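Local coordinates for ferripyochelin binding protein (Salmonella enterica subsp. enterica serovar Typhimurium, PDB 3R3R) that binds zinc and, as a member of the gamma-class carbonic anhydrase family named a ferripyochelin binding protein, may have a related metal-dependent activity, at residues L84-D89 / V96-C101. Numbering follows the deposited sequence.
With ZN (zinc ion), chain B.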
ATOM      1  N   LEU A  84       5.146   7.676   2.208  1.00 10.47           N
ATOM      2  CA  LEU A  84       3.997   6.795   2.133  1.00 10.73           C
ATOM      3  C   LEU A  84       4.107   5.792   3.266  1.00 10.97           C
ATOM      4  O   LEU A  84       5.069   5.006   3.311  1.00 12.19           O
ATOM      5  CB  LEU A  84       3.992   6.089   0.777  1.00 10.64           C
ATOM      6  CG  LEU A  84       2.894   5.038   0.568  1.00 12.10           C
ATOM      7  CD1 LEU A  84       1.487   5.608   0.777  1.00 11.77           C
ATOM      8  CD2 LEU A  84       3.036   4.470  -0.841  1.00 11.82           C
ATOM      9  N   ILE A  85       3.132   5.819   4.171  1.00 11.22           N
ATOM     10  CA  ILE A  85       3.171   4.990   5.367  1.00 11.85           C
ATOM     11  C   ILE A  85       1.927   4.133   5.362  1.00 10.53           C
ATOM     12  O   ILE A  85       0.824   4.665   5.312  1.00 12.23           O
ATOM     13  CB  ILE A  85       3.190   5.866   6.629  1.00 14.60           C
ATOM     14  CG1 ILE A  85       4.466   6.716   6.666  1.00 16.96           C
ATOM     15  CG2 ILE A  85       3.069   4.985   7.881  1.00 16.74           C
ATOM     16  CD1 ILE A  85       4.431   7.898   7.653  1.00 19.70           C
ATOM     17  N   ILE A  86       2.107   2.816   5.388  1.00 11.35           N
ATOM     18  CA  ILE A  86       0.986   1.882   5.325  1.00 12.09           C
ATOM     19  C   ILE A  86       1.139   0.907   6.487  1.00 12.19           C
ATOM     20  O   ILE A  86       2.228   0.367   6.705  1.00 12.40           O
ATOM     21  CB  ILE A  86       0.966   1.099   3.983  1.00 11.10           C
ATOM     22  CG1 ILE A  86       0.937   2.056   2.787  1.00 11.57           C
ATOM     23  CG2 ILE A  86      -0.203   0.086   3.932  1.00 12.64           C
ATOM     24  CD1 ILE A  86       1.105   1.353   1.459  1.00 13.41           C
ATOM     25  N   GLY A  87       0.054   0.678   7.224  1.00 12.26           N
ATOM     26  CA  GLY A  87       0.090  -0.167   8.409  1.00 13.64           C
ATOM     27  C   GLY A  87       0.036  -1.653   8.131  1.00 12.58           C
ATOM     28  O   GLY A  87       0.399  -2.111   7.044  1.00 13.42           O
ATOM     29  N   GLU A  88      -0.379  -2.401   9.156  1.00 13.65           N
ATOM     30  CA  GLU A  88      -0.430  -3.858   9.149  1.00 14.00           C
ATOM     31  C   GLU A  88      -1.800  -4.367   8.712  1.00 12.47           C
ATOM     32  O   GLU A  88      -2.818  -3.701   8.933  1.00 12.82           O
ATOM     33  CB  GLU A  88      -0.144  -4.395  10.559  1.00 15.70           C
ATOM     34  CG  GLU A  88       1.167  -3.893  11.118  1.00 17.90           C
ATOM     35  CD  GLU A  88       1.588  -4.612  12.391  1.00 20.42           C
ATOM     36  OE1 GLU A  88       0.734  -5.151  13.122  1.00 20.76           O
ATOM     37  OE2 GLU A  88       2.802  -4.647  12.667  1.00 23.62           O
ATOM     38  N   ASP A  89      -1.835  -5.548   8.094  1.00 13.67           N
ATOM     39  CA  ASP A  89      -3.094  -6.199   7.695  1.00 13.64           C
ATOM     40  C   ASP A  89      -3.919  -5.311   6.772  1.00 11.54           C
ATOM     41  O   ASP A  89      -5.151  -5.287   6.854  1.00 11.84           O
ATOM     42  CB  ASP A  89      -3.912  -6.610   8.930  1.00 15.57           C
ATOM     43  CG  ASP A  89      -3.168  -7.592   9.815  1.00 17.56           C
ATOM     44  OD1 ASP A  89      -2.795  -8.682   9.325  1.00 19.75           O
ATOM     45  OD2 ASP A  89      -2.893  -7.249  10.977  1.00 21.11           O
ATOM     46  N   VAL A  96      -4.501   0.226  -7.598  1.00  7.30           N
ATOM     47  CA  VAL A  96      -4.637   1.387  -6.729  1.00  7.94           C
ATOM     48  C   VAL A  96      -3.443   2.325  -6.885  1.00  7.10           C
ATOM     49  O   VAL A  96      -2.305   1.878  -7.098  1.00  8.27           O
ATOM     50  CB  VAL A  96      -4.839   0.927  -5.265  1.00  7.79           C
ATOM     51  CG1 VAL A  96      -4.589   2.062  -4.284  1.00  9.23           C
ATOM     52  CG2 VAL A  96      -6.248   0.380  -5.113  1.00  8.73           C
ATOM     53  N   MET A  97      -3.720   3.624  -6.813  1.00  7.19           N
ATOM     54  CA  MET A  97      -2.704   4.667  -6.820  1.00  6.64           C
ATOM     55  C   MET A  97      -2.595   5.247  -5.419  1.00  7.04           C
ATOM     56  O   MET A  97      -3.565   5.856  -4.936  1.00  8.11           O
ATOM     57  CB  MET A  97      -3.187   5.770  -7.769  1.00  8.36           C
ATOM     58  CG  MET A  97      -2.254   6.965  -7.893  1.00  8.60           C
ATOM     59  SD  MET A  97      -0.732   6.575  -8.760  1.00 10.11           S
ATOM     60  CE  MET A  97       0.494   6.947  -7.505  1.00 11.38           C
ATOM     61  N   LEU A  98      -1.449   5.060  -4.763  1.00  7.80           N
ATOM     62  CA  LEU A  98      -1.215   5.653  -3.433  1.00  8.38           C
ATOM     63  C   LEU A  98      -0.092   6.643  -3.556  1.00  7.58           C
ATOM     64  O   LEU A  98       0.975   6.295  -4.077  1.00  8.83           O
ATOM     65  CB  LEU A  98      -0.805   4.589  -2.409  1.00  8.97           C
ATOM     66  CG  LEU A  98      -1.829   3.480  -2.126  1.00  8.74           C
ATOM     67  CD1 LEU A  98      -1.272   2.524  -1.058  1.00 10.35           C
ATOM     68  CD2 LEU A  98      -3.184   4.030  -1.735  1.00  9.40           C
ATOM     69  N   HIS A  99      -0.298   7.857  -3.067  1.00  8.51           N
ATOM     70  CA  HIS A  99       0.722   8.883  -3.208  1.00  8.19           C
ATOM     71  C   HIS A  99       0.851   9.660  -1.908  1.00  8.27           C
ATOM     72  O   HIS A  99      -0.040  10.432  -1.557  1.00  9.46           O
ATOM     73  CB  HIS A  99       0.396   9.852  -4.353  1.00  9.29           C
ATOM     74  CG  HIS A  99       1.616  10.460  -4.983  1.00  9.35           C
ATOM     75  ND1 HIS A  99       2.285  11.539  -4.446  1.00 10.49           N
ATOM     76  CD2 HIS A  99       2.325  10.087  -6.075  1.00  9.15           C
ATOM     77  CE1 HIS A  99       3.336  11.814  -5.201  1.00 11.08           C
ATOM     78  NE2 HIS A  99       3.373  10.962  -6.211  1.00 10.14           N
ATOM     79  N   GLY A 100       1.951   9.463  -1.182  1.00  9.46           N
ATOM     80  CA  GLY A 100       2.292  10.320  -0.061  1.00 10.88           C
ATOM     81  C   GLY A 100       1.287  10.369   1.074  1.00 10.53           C
ATOM     82  O   GLY A 100       1.201  11.373   1.776  1.00 11.32           O
ATOM     83  N   CYS A 101       0.561   9.279   1.291  1.00 10.37           N
ATOM     84  CA  CYS A 101      -0.508   9.243   2.279  1.00 10.14           C
ATOM     85  C   CYS A 101      -0.129   8.355   3.465  1.00 10.28           C
ATOM     86  O   CYS A 101       0.932   7.704   3.455  1.00 11.42           O
ATOM     87  CB  CYS A 101      -1.806   8.769   1.623  1.00 10.85           C
ATOM     88  SG  CYS A 101      -1.665   7.162   0.776  1.00 11.11           S
TER
HETATM   89 ZN    ZN B 185       4.683  10.913  -7.743  1.00 11.06          ZN
HETATM   90  O   HOH W   1       5.579  12.762  -6.713  1.00 17.48           O
HETATM   91  O   HOH W   2       5.664  12.138  -8.963  1.00 15.26           O
HETATM   92  O   HOH W   3       3.203  12.605  -8.312  1.00 20.78           O
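Leu98 meets the 84-89 segment with two parts of its side chain: CB lies 4.1 Å from Leu84 CD1, and farther out CD1 lies 3.7 Å from Ile86 CD1. The side chain crosses both partners at about a right angle, and its CG stands anti to the carbonyl carbon (chi1 -62°), which brings the isopropyl end, through CD1, to Ile86. Leu69, on the same coil as Leu84 and Ile86 and one coil before Leu98, touches all three, and Val115 of the following coil touches Leu98. Such stacking of aliphatic side chains from successive coils fills the interior of a single-stranded left-handed beta-helix; here strands 84-86 and 97-99 belong to two different parallel sheets of its prism. His99, next in sequence, has its CB directed away from strand 84-86, and its NE2 binds the zinc ion at 2.0 Å. His70 and three waters also coordinate the metal, while Asp117 accepts a hydrogen bond from ND1 and thereby restrains the ring's rotation. Gly100 turns the chain at the corner with positive phi (60°), its CA 4.5 Å from that of Leu84. At Cys101 the carbonyl O accepts a nearly straight hydrogen bond from Ile85 N (3.0 Å, 171° at the hydrogen), and Leu84 CA adds a CA-H...O contact to the same oxygen. Leu84 CD1, 3.4 Å from Cys101 O, also packs 3.5 Å from Cys101 SG.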